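Local coordinates for protein phosphoribosylaminoimidazole-succinocarboxamide synthase (Saccharomyces cerevisiae, PDB 2CNQ) that catalyses the ATP-dependent joining of the carboxylated aminoimidazole ribotide CAIR to aspartate, forming SAICAR on the de novo purine pathway, at residues K19-Y24 / F33-R38; N48-K53 / D286-K291; I55-L60 / V235-S240; E62-F67 / S200-Y205. One frame throughout, in Å; residues are numbered along the deposited sequence. Where two conformers were deposited one is given.

Interaction 1 (K19-Y24 / F33-R38); sequences KVRDIY and FVATDR. With ADP (adenosine-5'-diphosphate), chain B; ADP (adenosine-5'-diphosphate), chain F.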
# COMPACT_ATOMS: atom_id res chain seq x y z
N LYS A 19 4.23 2.49 10.50
CA LYS A 19 5.47 2.92 9.92
C LYS A 19 5.30 4.20 9.16
O LYS A 19 6.22 4.97 9.06
CB LYS A 19 6.09 1.82 9.12
CG LYS A 19 6.53 0.70 10.06
CD LYS A 19 7.18 -0.44 9.34
CE LYS A 19 6.22 -1.15 8.36
NZ LYS A 19 5.06 -1.76 9.09
N VAL A 20 4.14 4.38 8.60
CA VAL A 20 3.89 5.53 7.75
C VAL A 20 2.82 6.42 8.29
O VAL A 20 2.91 7.62 8.13
CB VAL A 20 3.51 5.04 6.34
CG1 VAL A 20 3.02 6.18 5.48
CG2 VAL A 20 4.71 4.38 5.72
N ARG A 21 1.78 5.87 8.88
CA ARG A 21 0.66 6.65 9.23
C ARG A 21 0.60 6.95 10.69
O ARG A 21 1.01 6.17 11.53
CB ARG A 21 -0.59 5.98 8.79
CG ARG A 21 -0.58 5.95 7.27
CD ARG A 21 -1.44 4.94 6.69
NE ARG A 21 -1.43 5.08 5.29
CZ ARG A 21 -0.50 4.65 4.48
NH1 ARG A 21 0.39 3.77 4.86
NH2 ARG A 21 -0.50 5.10 3.24
N ASP A 22 0.07 8.11 10.97
CA ASP A 22 -0.32 8.52 12.30
C ASP A 22 -1.82 8.52 12.29
O ASP A 22 -2.42 9.12 11.42
CB ASP A 22 0.19 9.89 12.66
CG ASP A 22 1.66 9.98 12.77
OD1 ASP A 22 2.13 11.08 13.16
OD2 ASP A 22 2.39 9.02 12.54
N ILE A 23 -2.40 7.82 13.23
CA ILE A 23 -3.82 7.54 13.18
C ILE A 23 -4.42 8.05 14.44
O ILE A 23 -4.02 7.63 15.51
CB ILE A 23 -4.04 6.09 13.00
CG1 ILE A 23 -3.29 5.60 11.76
CG2 ILE A 23 -5.54 5.80 12.88
CD1 ILE A 23 -3.33 4.18 11.59
N TYR A 24 -5.37 8.94 14.31
CA TYR A 24 -6.01 9.54 15.45
C TYR A 24 -7.46 9.17 15.46
O TYR A 24 -8.07 8.92 14.42
CB TYR A 24 -5.91 11.04 15.38
CG TYR A 24 -4.51 11.52 15.49
CD1 TYR A 24 -3.98 11.86 16.72
CD2 TYR A 24 -3.70 11.61 14.39
CE1 TYR A 24 -2.71 12.29 16.83
CE2 TYR A 24 -2.41 12.03 14.49
CZ TYR A 24 -1.92 12.35 15.72
OH TYR A 24 -0.65 12.79 15.88
N PHE A 33 -6.55 9.49 9.40
CA PHE A 33 -5.59 8.54 8.92
C PHE A 33 -4.55 9.33 8.14
O PHE A 33 -4.79 9.69 7.01
CB PHE A 33 -6.40 7.60 8.02
CG PHE A 33 -5.71 6.35 7.63
CD1 PHE A 33 -5.32 6.14 6.33
CD2 PHE A 33 -5.56 5.35 8.51
CE1 PHE A 33 -4.78 4.94 5.95
CE2 PHE A 33 -5.03 4.13 8.14
CZ PHE A 33 -4.63 3.95 6.86
N VAL A 34 -3.47 9.64 8.80
CA VAL A 34 -2.53 10.60 8.29
C VAL A 34 -1.33 9.87 7.77
O VAL A 34 -0.64 9.22 8.52
CB VAL A 34 -2.09 11.61 9.35
CG1 VAL A 34 -1.29 12.68 8.67
CG2 VAL A 34 -3.27 12.18 10.08
N ALA A 35 -1.06 9.99 6.49
CA ALA A 35 0.14 9.43 5.94
C ALA A 35 1.23 10.45 6.09
O ALA A 35 1.19 11.49 5.47
CB ALA A 35 -0.05 9.05 4.51
N THR A 36 2.18 10.15 6.93
CA THR A 36 3.33 10.97 7.08
C THR A 36 4.24 10.72 5.90
O THR A 36 3.90 10.00 4.99
CB THR A 36 4.04 10.73 8.39
OG1 THR A 36 4.76 9.50 8.31
CG2 THR A 36 3.10 10.78 9.55
N ASP A 37 5.40 11.33 5.96
CA ASP A 37 6.42 11.19 4.97
C ASP A 37 7.46 10.20 5.35
O ASP A 37 8.48 10.10 4.69
CB ASP A 37 7.01 12.54 4.68
CG ASP A 37 6.03 13.43 4.01
OD1 ASP A 37 6.19 14.66 4.12
OD2 ASP A 37 5.12 12.94 3.34
N ARG A 38 7.23 9.45 6.41
CA ARG A 38 8.13 8.43 6.77
C ARG A 38 8.18 7.37 5.68
O ARG A 38 7.24 7.15 4.95
CB ARG A 38 7.69 7.77 8.06
CG ARG A 38 7.71 8.73 9.24
CD ARG A 38 7.48 8.04 10.54
NE ARG A 38 6.22 7.34 10.62
CZ ARG A 38 5.13 7.79 11.21
NH1 ARG A 38 4.07 7.03 11.32
NH2 ARG A 38 5.08 9.01 11.70
PB ADP B . 1.91 -0.34 9.09
O1B ADP B . 1.89 -0.60 7.66
O2B ADP B . 1.38 -1.46 9.88
O3B ADP B . 3.15 0.09 9.69
PA ADP B . 0.61 2.14 8.51
O1A ADP B . 0.37 1.80 7.10
O2A ADP B . 1.62 3.13 8.83
O3A ADP B . 0.87 0.84 9.35
O5' ADP B . -0.72 2.63 9.19
C5' ADP B . -2.01 2.17 8.87
C4' ADP B . -2.52 1.30 9.98
O4' ADP B . -3.93 1.48 10.02
C3' ADP B . -2.31 -0.16 9.75
O3' ADP B . -2.29 -0.85 10.98
C2' ADP B . -3.57 -0.56 9.03
O2' ADP B . -3.84 -1.92 9.07
C1' ADP B . -4.57 0.24 9.78
N9 ADP B . -5.80 0.53 9.10
C8 ADP B . -5.95 0.82 7.80
N7 ADP B . -7.18 1.13 7.50
C5 ADP B . -7.85 1.04 8.65
C6 ADP B . -9.19 1.28 9.04
N6 ADP B . -10.09 1.68 8.16
N1 ADP B . -9.56 1.02 10.29
C2 ADP B . -8.64 0.65 11.17
N3 ADP B . -7.35 0.47 10.95
C4 ADP B . -6.97 0.67 9.69
PB ADP F . 7.89 -2.02 5.53
O1B ADP F . 8.12 -1.36 6.86
O2B ADP F . 6.89 -3.15 5.57
O3B ADP F . 7.64 -0.98 4.47
PA ADP F . 8.92 -3.44 3.66
O1A ADP F . 10.11 -3.72 2.82
O2A ADP F . 7.95 -2.71 2.80
O3A ADP F . 9.21 -2.79 5.06
O5' ADP F . 8.18 -4.75 4.10
C5' ADP F . 7.41 -5.45 3.14
C4' ADP F . 6.92 -6.80 3.62
O4' ADP F . 8.07 -7.63 3.78
C3' ADP F . 6.22 -6.67 4.94
O3' ADP F . 5.21 -7.65 5.04
C2' ADP F . 7.34 -6.95 5.90
O2' ADP F . 6.85 -7.49 7.10
C1' ADP F . 8.15 -7.98 5.15
N9 ADP F . 9.56 -7.97 5.52
C8 ADP F . 10.26 -6.88 5.78
N7 ADP F . 11.53 -7.19 6.10
C5 ADP F . 11.63 -8.51 6.03
C6 ADP F . 12.74 -9.41 6.25
N6 ADP F . 13.94 -8.90 6.61
N1 ADP F . 12.47 -10.72 6.09
C2 ADP F . 11.24 -11.19 5.74
N3 ADP F . 10.17 -10.39 5.51
C4 ADP F . 10.33 -9.05 5.65

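Interaction 2 (N48-K53 / D286-K291); sequences NSIPEK and DRTRAK. With SO4 (sulfate ion), chain J.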
# COMPACT_ATOMS: atom_id res chain seq x y z
N ASN A 48 15.21 9.57 7.80
CA ASN A 48 14.69 10.70 7.13
C ASN A 48 13.51 10.34 6.28
O ASN A 48 13.20 9.20 6.03
CB ASN A 48 15.77 11.42 6.35
CG ASN A 48 16.54 10.55 5.40
OD1 ASN A 48 16.65 9.35 5.54
ND2 ASN A 48 17.15 11.21 4.43
N SER A 49 12.80 11.36 5.90
CA SER A 49 11.55 11.23 5.24
C SER A 49 11.68 11.51 3.76
O SER A 49 12.70 11.97 3.26
CB SER A 49 10.59 12.21 5.94
OG SER A 49 10.08 11.66 7.19
N ILE A 50 10.62 11.21 3.05
CA ILE A 50 10.49 11.54 1.65
C ILE A 50 9.45 12.64 1.60
O ILE A 50 8.29 12.38 1.82
CB ILE A 50 10.03 10.35 0.84
CG1 ILE A 50 10.93 9.12 0.96
CG2 ILE A 50 9.88 10.75 -0.61
CD1 ILE A 50 12.32 9.26 0.51
N PRO A 51 9.83 13.87 1.36
CA PRO A 51 8.86 14.94 1.46
C PRO A 51 7.66 14.69 0.60
O PRO A 51 7.77 14.36 -0.58
CB PRO A 51 9.62 16.18 1.00
CG PRO A 51 11.01 15.85 1.37
CD PRO A 51 11.18 14.38 1.14
N GLU A 52 6.52 14.85 1.21
CA GLU A 52 5.23 14.71 0.56
C GLU A 52 4.89 13.33 0.10
O GLU A 52 3.87 13.13 -0.49
CB GLU A 52 5.02 15.72 -0.56
CG GLU A 52 5.04 17.14 -0.05
CD GLU A 52 6.43 17.68 0.15
OE1 GLU A 52 7.23 17.56 -0.80
OE2 GLU A 52 6.74 18.25 1.21
N LYS A 53 5.69 12.34 0.45
CA LYS A 53 5.32 10.98 0.13
C LYS A 53 3.96 10.66 0.65
O LYS A 53 3.20 9.99 -0.01
CB LYS A 53 6.35 10.07 0.72
CG LYS A 53 6.04 8.61 0.58
CD LYS A 53 7.18 7.78 1.08
CE LYS A 53 6.82 6.34 1.20
NZ LYS A 53 6.11 6.04 2.46
N ASP A 286 15.72 11.60 -3.22
CA ASP A 286 15.20 12.24 -4.39
C ASP A 286 14.77 11.22 -5.41
O ASP A 286 13.74 11.36 -6.02
CB ASP A 286 16.24 13.15 -4.97
CG ASP A 286 16.52 14.35 -4.10
OD1 ASP A 286 17.49 15.04 -4.44
OD2 ASP A 286 15.78 14.63 -3.15
N ARG A 287 15.55 10.18 -5.58
CA ARG A 287 15.24 9.18 -6.57
C ARG A 287 14.01 8.40 -6.18
O ARG A 287 13.21 8.05 -7.00
CB ARG A 287 16.44 8.28 -6.75
CG ARG A 287 17.55 8.98 -7.52
CD ARG A 287 18.88 8.30 -7.40
NE ARG A 287 18.87 7.03 -8.09
CZ ARG A 287 19.85 6.14 -7.99
NH1 ARG A 287 20.91 6.38 -7.22
NH2 ARG A 287 19.77 5.01 -8.65
N THR A 288 13.90 8.13 -4.90
CA THR A 288 12.72 7.45 -4.43
C THR A 288 11.51 8.31 -4.67
O THR A 288 10.50 7.86 -5.17
CB THR A 288 12.85 7.15 -2.95
OG1 THR A 288 13.96 6.29 -2.76
CG2 THR A 288 11.65 6.46 -2.43
N ARG A 289 11.59 9.56 -4.26
CA ARG A 289 10.49 10.45 -4.40
C ARG A 289 10.07 10.52 -5.85
O ARG A 289 8.91 10.48 -6.18
CB ARG A 289 10.88 11.81 -3.89
CG ARG A 289 9.71 12.73 -3.74
CD ARG A 289 10.17 14.04 -3.19
NE ARG A 289 9.09 14.94 -2.91
CZ ARG A 289 8.58 15.79 -3.76
NH1 ARG A 289 9.03 15.88 -4.98
NH2 ARG A 289 7.60 16.58 -3.37
N ALA A 290 11.04 10.64 -6.72
CA ALA A 290 10.74 10.80 -8.12
C ALA A 290 10.13 9.57 -8.68
O ALA A 290 9.27 9.65 -9.53
CB ALA A 290 11.98 11.17 -8.87
N LYS A 291 10.58 8.41 -8.27
CA LYS A 291 9.97 7.18 -8.73
C LYS A 291 8.54 7.11 -8.31
O LYS A 291 7.70 6.69 -9.07
CB LYS A 291 10.75 6.00 -8.19
CG LYS A 291 11.99 5.74 -8.99
CD LYS A 291 12.88 4.70 -8.30
CE LYS A 291 14.07 4.30 -9.10
NZ LYS A 291 13.73 3.78 -10.43
S SO4 J . 7.69 18.82 -6.39
O1 SO4 J . 8.81 19.63 -5.91
O2 SO4 J . 6.87 19.61 -7.30
O3 SO4 J . 8.20 17.61 -7.00
O4 SO4 J . 6.84 18.45 -5.26

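Interaction 3 (I55-L60 / V235-S240); sequences ILLTKL and VLTPDS. With AMZ (aminoimidazole 4-carboxamide ribonucleotide), chain C.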
# COMPACT_ATOMS: atom_id res chain seq x y z
N ILE A 55 1.47 12.57 1.12
CA ILE A 55 0.47 13.17 0.27
C ILE A 55 0.26 12.27 -0.93
O ILE A 55 -0.84 11.99 -1.33
CB ILE A 55 0.89 14.56 -0.15
CG1 ILE A 55 0.91 15.46 1.09
CG2 ILE A 55 -0.04 15.07 -1.20
CD1 ILE A 55 1.45 16.82 0.81
N LEU A 56 1.34 11.79 -1.52
CA LEU A 56 1.22 10.90 -2.66
C LEU A 56 0.48 9.66 -2.30
O LEU A 56 -0.40 9.22 -3.04
CB LEU A 56 2.58 10.61 -3.20
CG LEU A 56 2.61 9.85 -4.50
CD1 LEU A 56 3.82 10.23 -5.25
CD2 LEU A 56 2.59 8.37 -4.30
N LEU A 57 0.79 9.06 -1.18
CA LEU A 57 0.10 7.84 -0.82
C LEU A 57 -1.35 8.09 -0.64
O LEU A 57 -2.16 7.26 -0.99
CB LEU A 57 0.66 7.28 0.45
CG LEU A 57 2.13 6.98 0.47
CD1 LEU A 57 2.50 6.48 1.82
CD2 LEU A 57 2.53 6.04 -0.61
N THR A 58 -1.68 9.23 -0.08
CA THR A 58 -3.04 9.58 0.15
C THR A 58 -3.74 9.79 -1.14
O THR A 58 -4.78 9.22 -1.40
CB THR A 58 -3.10 10.82 1.02
OG1 THR A 58 -2.50 10.56 2.27
CG2 THR A 58 -4.50 11.25 1.27
N LYS A 59 -3.20 10.66 -1.97
CA LYS A 59 -3.85 10.99 -3.20
C LYS A 59 -3.97 9.80 -4.11
O LYS A 59 -4.96 9.62 -4.77
CB LYS A 59 -3.05 12.09 -3.88
CG LYS A 59 -2.98 13.38 -3.10
CD LYS A 59 -4.32 14.05 -2.78
CE LYS A 59 -4.08 15.23 -1.82
NZ LYS A 59 -5.27 16.13 -1.72
N LEU A 60 -2.95 8.99 -4.16
CA LEU A 60 -3.00 7.83 -5.01
C LEU A 60 -4.02 6.85 -4.49
O LEU A 60 -4.77 6.28 -5.24
CB LEU A 60 -1.63 7.23 -5.15
CG LEU A 60 -1.50 6.13 -6.17
CD1 LEU A 60 -2.10 6.47 -7.50
CD2 LEU A 60 -0.06 5.81 -6.32
N VAL A 235 -4.13 1.98 -1.05
CA VAL A 235 -4.42 1.17 -2.21
C VAL A 235 -3.48 1.55 -3.31
O VAL A 235 -3.44 2.69 -3.71
CB VAL A 235 -5.85 1.38 -2.65
CG1 VAL A 235 -6.12 0.49 -3.82
CG2 VAL A 235 -6.81 1.12 -1.53
N LEU A 236 -2.77 0.56 -3.78
CA LEU A 236 -1.97 0.64 -4.99
C LEU A 236 -1.13 1.88 -4.98
O LEU A 236 -1.07 2.66 -5.92
CB LEU A 236 -2.85 0.52 -6.21
CG LEU A 236 -3.27 -0.91 -6.44
CD1 LEU A 236 -4.51 -0.97 -7.27
CD2 LEU A 236 -2.15 -1.68 -7.11
N THR A 237 -0.38 2.00 -3.91
CA THR A 237 0.63 3.02 -3.83
C THR A 237 1.96 2.37 -4.05
O THR A 237 2.10 1.18 -4.03
CB THR A 237 0.62 3.73 -2.51
OG1 THR A 237 1.22 2.86 -1.56
CG2 THR A 237 -0.76 4.14 -2.09
N PRO A 238 3.00 3.17 -4.20
CA PRO A 238 4.30 2.59 -4.41
C PRO A 238 4.90 2.08 -3.15
O PRO A 238 5.92 1.43 -3.20
CB PRO A 238 5.10 3.70 -5.09
CG PRO A 238 4.08 4.73 -5.46
CD PRO A 238 3.03 4.62 -4.42
N ASP A 239 4.26 2.30 -2.01
CA ASP A 239 4.60 1.56 -0.81
C ASP A 239 3.97 0.19 -0.85
O ASP A 239 4.57 -0.77 -0.44
CB ASP A 239 4.11 2.26 0.45
CG ASP A 239 5.03 3.26 1.00
OD1 ASP A 239 4.68 3.83 2.04
OD2 ASP A 239 6.13 3.45 0.49
N SER A 240 2.75 0.09 -1.32
CA SER A 240 2.01 -1.14 -1.23
C SER A 240 2.16 -2.03 -2.44
O SER A 240 1.61 -3.10 -2.44
CB SER A 240 0.56 -0.86 -1.02
OG SER A 240 -0.05 -0.36 -2.16
O5 AMZ C . 3.17 -3.16 3.89
C6 AMZ C . 3.25 -4.37 3.90
N2 AMZ C . 3.19 -5.10 5.00
C3A AMZ C . 3.39 -5.11 2.66
C7A AMZ C . 3.51 -4.57 1.42
N3 AMZ C . 3.45 -3.30 0.97
N1 AMZ C . 3.46 -6.45 2.58
C5 AMZ C . 3.61 -6.74 1.30
N AMZ C . 3.66 -5.59 0.58
C1 AMZ C . 3.74 -5.51 -0.86
C2 AMZ C . 5.13 -5.30 -1.38
C3 AMZ C . 5.05 -5.91 -2.75
O2 AMZ C . 4.44 -4.95 -3.58
O1 AMZ C . 5.44 -3.92 -1.37
O AMZ C . 3.36 -6.77 -1.34
C AMZ C . 4.11 -7.08 -2.51
C4 AMZ C . 4.79 -8.40 -2.35
O3 AMZ C . 5.90 -8.23 -1.48
P AMZ C . 6.90 -9.45 -1.28
OP1 AMZ C . 6.19 -10.49 -0.49
O4 AMZ C . 8.06 -8.84 -0.52
OP2 AMZ C . 7.31 -9.98 -2.62

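Interaction 4 (E62-F67 / S200-Y205); sequences EFWFKF and SKCKDY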
# COMPACT_ATOMS: atom_id res chain seq x y z
N GLU A 62 -6.64 7.65 -2.89
CA GLU A 62 -7.92 8.20 -3.25
C GLU A 62 -8.27 7.93 -4.67
O GLU A 62 -9.40 7.63 -5.00
CB GLU A 62 -7.96 9.69 -2.98
CG GLU A 62 -7.94 10.01 -1.50
CD GLU A 62 -8.01 11.44 -1.30
OE1 GLU A 62 -9.14 11.95 -1.18
OE2 GLU A 62 -6.96 12.07 -1.34
N PHE A 63 -7.28 8.03 -5.55
CA PHE A 63 -7.51 7.74 -6.94
C PHE A 63 -8.04 6.34 -7.10
O PHE A 63 -9.00 6.09 -7.80
CB PHE A 63 -6.23 7.90 -7.72
CG PHE A 63 -6.33 7.36 -9.09
CD1 PHE A 63 -5.93 6.08 -9.35
CD2 PHE A 63 -6.87 8.11 -10.11
CE1 PHE A 63 -6.07 5.55 -10.60
CE2 PHE A 63 -7.01 7.58 -11.35
CZ PHE A 63 -6.62 6.28 -11.58
N TRP A 64 -7.39 5.39 -6.44
CA TRP A 64 -7.80 4.02 -6.59
C TRP A 64 -9.09 3.74 -5.90
O TRP A 64 -9.88 2.94 -6.39
CB TRP A 64 -6.74 3.09 -6.11
CG TRP A 64 -5.53 3.09 -6.92
CD1 TRP A 64 -4.33 3.50 -6.52
CD2 TRP A 64 -5.37 2.60 -8.25
NE1 TRP A 64 -3.41 3.33 -7.52
CE2 TRP A 64 -4.02 2.74 -8.58
CE3 TRP A 64 -6.23 2.06 -9.19
CZ2 TRP A 64 -3.50 2.30 -9.77
CZ3 TRP A 64 -5.70 1.64 -10.38
CH2 TRP A 64 -4.37 1.77 -10.67
N PHE A 65 -9.34 4.34 -4.75
CA PHE A 65 -10.62 4.14 -4.11
C PHE A 65 -11.72 4.55 -5.04
O PHE A 65 -12.73 3.89 -5.13
CB PHE A 65 -10.71 4.93 -2.82
CG PHE A 65 -9.98 4.32 -1.67
CD1 PHE A 65 -10.27 3.03 -1.28
CD2 PHE A 65 -9.09 5.05 -0.93
CE1 PHE A 65 -9.64 2.49 -0.20
CE2 PHE A 65 -8.46 4.50 0.15
CZ PHE A 65 -8.73 3.22 0.49
N LYS A 66 -11.52 5.66 -5.74
CA LYS A 66 -12.50 6.14 -6.65
C LYS A 66 -12.60 5.23 -7.85
O LYS A 66 -13.69 4.96 -8.33
CB LYS A 66 -12.12 7.55 -7.04
CG LYS A 66 -13.10 8.18 -8.00
CD LYS A 66 -12.72 9.59 -8.37
CE LYS A 66 -12.71 10.54 -7.19
NZ LYS A 66 -14.01 10.63 -6.46
N PHE A 67 -11.46 4.78 -8.36
CA PHE A 67 -11.45 3.88 -9.50
C PHE A 67 -12.20 2.61 -9.21
O PHE A 67 -12.85 2.04 -10.07
CB PHE A 67 -10.01 3.58 -9.84
CG PHE A 67 -9.83 2.70 -11.01
CD1 PHE A 67 -10.01 3.16 -12.29
CD2 PHE A 67 -9.46 1.40 -10.84
CE1 PHE A 67 -9.81 2.30 -13.35
CE2 PHE A 67 -9.26 0.57 -11.90
CZ PHE A 67 -9.44 1.01 -13.14
N SER A 200 -6.76 -7.27 -10.90
CA SER A 200 -6.79 -7.42 -12.33
C SER A 200 -7.33 -6.20 -13.00
O SER A 200 -6.83 -5.80 -14.03
CB SER A 200 -7.59 -8.62 -12.73
OG SER A 200 -6.83 -9.77 -12.46
N LYS A 201 -8.37 -5.62 -12.45
CA LYS A 201 -8.92 -4.42 -13.02
C LYS A 201 -7.90 -3.34 -13.03
O LYS A 201 -7.73 -2.63 -14.00
CB LYS A 201 -10.14 -4.01 -12.25
CG LYS A 201 -10.76 -2.77 -12.77
CD LYS A 201 -12.04 -2.40 -12.08
CE LYS A 201 -12.50 -1.05 -12.50
NZ LYS A 201 -13.87 -0.78 -12.14
N CYS A 202 -7.21 -3.17 -11.92
CA CYS A 202 -6.22 -2.14 -11.83
C CYS A 202 -5.03 -2.43 -12.70
O CYS A 202 -4.48 -1.54 -13.30
CB CYS A 202 -5.81 -1.93 -10.40
SG CYS A 202 -7.13 -1.37 -9.37
N LYS A 203 -4.65 -3.69 -12.77
CA LYS A 203 -3.55 -4.11 -13.60
C LYS A 203 -3.81 -3.76 -15.03
O LYS A 203 -2.96 -3.26 -15.73
CB LYS A 203 -3.34 -5.60 -13.45
CG LYS A 203 -2.18 -6.13 -14.27
CD LYS A 203 -2.08 -7.65 -14.41
CE LYS A 203 -3.40 -8.40 -14.62
NZ LYS A 203 -3.81 -8.56 -16.04
N ASP A 204 -5.00 -4.06 -15.50
CA ASP A 204 -5.31 -3.83 -16.90
C ASP A 204 -5.30 -2.35 -17.17
O ASP A 204 -4.79 -1.91 -18.18
CB ASP A 204 -6.61 -4.45 -17.25
CG ASP A 204 -6.53 -5.93 -17.32
OD1 ASP A 204 -7.61 -6.54 -17.42
OD2 ASP A 204 -5.42 -6.49 -17.29
N TYR A 205 -5.87 -1.58 -16.27
CA TYR A 205 -5.89 -0.16 -16.41
C TYR A 205 -4.49 0.38 -16.44
O TYR A 205 -4.13 1.21 -17.26
CB TYR A 205 -6.67 0.43 -15.25
CG TYR A 205 -6.44 1.89 -15.09
CD1 TYR A 205 -7.10 2.82 -15.85
CD2 TYR A 205 -5.50 2.32 -14.19
CE1 TYR A 205 -6.81 4.16 -15.69
CE2 TYR A 205 -5.20 3.62 -14.03
CZ TYR A 205 -5.87 4.55 -14.79
OH TYR A 205 -5.59 5.87 -14.70
O HOH W 1 -13.57 2.04 -12.69

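Interaction 1 (K19-Y24 / F33-R38)
R21, D22 and I23 run antiparallel to A35, V34 and F33, the strand axes 4.5 Å apart and at 162°. D22 and V34 are the hydrogen-bonded pair, D22 N giving to V34 O at 2.8 Å and V34 N to D22 O; R21-A35 and I23-F33 flank it as non-hydrogen-bonded pairs. Past A35 the ladder ends, and V20 O instead takes two donors from T36, the backbone N and OG1, from opposite faces of its carbonyl plane. T36 OG1 also accepts from R38 N, an ST turn, next to which R38 extends to D22. Bent at chi3 (-60°), R38 brings its guanidinium nearly coplanar with the D22 carboxylate (24°), NH1 and NH2 both gripping OD2, NH2 at 2.8 Å. R38 NE bonds K19 O at 2.8 Å, coming from above that carbonyl plane; D22 OD1 is held by R17 and T6. This beta hairpin, strands 21-25 and 30-35, carries part of the pocket for the ADP of chain B: K19 N meets O3B, while the N atoms of V20 and R21 converge on O2A, R21 N at 2.7 Å. A methionine in place of R38 would probably leave D22 OD2 and K19 O without these donors, and K19 less firmly placed against the ADP. On the face shared by R21, I23 and F33, R21 CD sits over one face of the F33 ring, 3.3 Å from CZ, and the chain, extended from CG to NE, carries NH1 to O1A of the same ADP at 3.0 Å. I23 CD1 lies alongside F33, 3.8 Å from CE2, and both border the ribose.

Interaction 2 (N48-K53 / D286-K291)
R289 reaches from its helix across the I50-K53 turn, and its side chain meets the loop almost atom by atom. CB packs on I50 CG2 at 3.6 Å, and CG rests on the same methyl as the two side chains run antiparallel past one another. With CG anti to the backbone N (chi1 -168°) and the chain extended as far as NE, the guanidinium is carried past I50 to the next carbonyl. CD passes by P51 O, and NE then bonds that oxygen at 2.7 Å, a fairly straight bond (160°) lying close to the guanidinium plane. The receiving loop is a type II beta turn, closed by K53 N to I50 O; E52, its third residue, stands at the N-cap position of helix 53-67. The contact thus ties the start of that helix to helix 282-300 near the C-terminus of the chain. At the tip, R289 NH2 makes a salt bridge to E52 OE1 at 2.8 Å in one of the two E52 conformers, using the anti lone pair of the oxygen, with the carboxylate turned 73° from the guanidinium plane. NH1 and NH2 also hold a sulfate, probably picked up from the crystallisation medium, through O3 and O4; W304 binds the same ion. One helical position earlier, T288 turns its CB and CG2 to I50 CD1, both at 4.1 Å, and V285, from the same helix as R289, also packs on I50 and P51.

Interaction 3 (I55-L60 / V235-S240)
The CD2 methyl of L60 presses against a backbone oxygen, L236 O, at 3.3 Å, in a contact where no hydrogen bond joins the two segments. Three leucines of helix 53-67, L56, L57 and L60, face an irregular piece of the long strand 228-245, at which the chain leaves regular sheet geometry and bends to line the nucleotide site. T237 shapes that bend: its OG1 accepts from S240 N at 3.2 Å, an ST motif, and weakly from D239 N, while T237 N gives to S240 OG at 3.0 Å. E234 also bonds T237 OG1.

The helix meets this bend with methyl groups. P238 CD meets both L56 CD2 and L60 CD2, 3.8 Å from each; L56 crosses the proline obliquely, and both leucines hold CG anti to the backbone N (chi1 -173° for L56), which brings their branches to the ring. L57 CD2 packs against T237 CB at 3.5 Å, the two side chains crossing at about a right angle, and T237 CG2 reaches back to L57 O. Helix 282-300 covers neighbouring parts of this layer, with I293 and Y296 on L56 and Y292 on P238. On the inner side the bend offers D239 and S240 to the bound aminoimidazole carboxamide ribonucleotide, whose N3 lies 3.1 Å from D239 O. The D239 carboxylate turns instead to the helix side, where K53 and Y292 hold its two oxygens and L57 CD1 comes within 3.4 Å of OD1.

Interaction 4 (E62-F67 / S200-Y205)
F67 and Y205 meet where the helical segments 62-67 and 200-205 cross at 112°, their axes 11.7 Å apart, a gap bridged by large side chains. Y205 reaches in with CG anti to its own N (chi1 164°) and is met by three aromatic residues of the other helix. F67 CE1 lies over one face of the Y205 ring, the planes oblique to each other, while F67 CZ packs on Y205 CB at 3.5 Å; W64 CH2 approaches Y205 CD2 at 3.7 Å with the rings almost perpendicular, and F63 CZ touches Y205 OH at 3.3 Å. That hydroxyl is also bonded to L299 O. C202 SG touches both W64 CZ3, at 3.5 Å, and F67 CE2, a sulfur-aromatic contact with both rings. K201 runs its extended chain across F67 to place NZ over the ring face, 5.0 Å from the centroid, as a cation-pi pair. A serine in place of Y205 would probably open a gap between F63, W64 and F67 and leave L299 O without this hydroxyl. The contact is mainly apolar and dispersive, its polar ends held by D71, by L299 O and by a water joining K201 NZ to F67 O.

Helix 53-67 threads the set: interaction 2 holds its start, interaction 3 its middle and interaction 4 its end. D37 of interaction 1 probably accepts E52 N on OD1 and I50 N on O, both at 2.9 Å, linking the loop after the second hairpin strand to the start of the helix. K53 NZ to D239 OD1, a 2.7 Å salt bridge, joins interactions 2 and 3, while L57 CD1 packs on V20 CG1 at 3.7 Å. Interactions 3 and 4 meet where L236 CD1 touches C202 SG. Interaction 1 lines the ADP pocket and interaction 3 the aminoimidazole ribonucleotide pocket; E62 and K66 of interaction 4 belong to a second nucleotide pocket. The centres of interactions 1 and 4 lie about 22 Å apart.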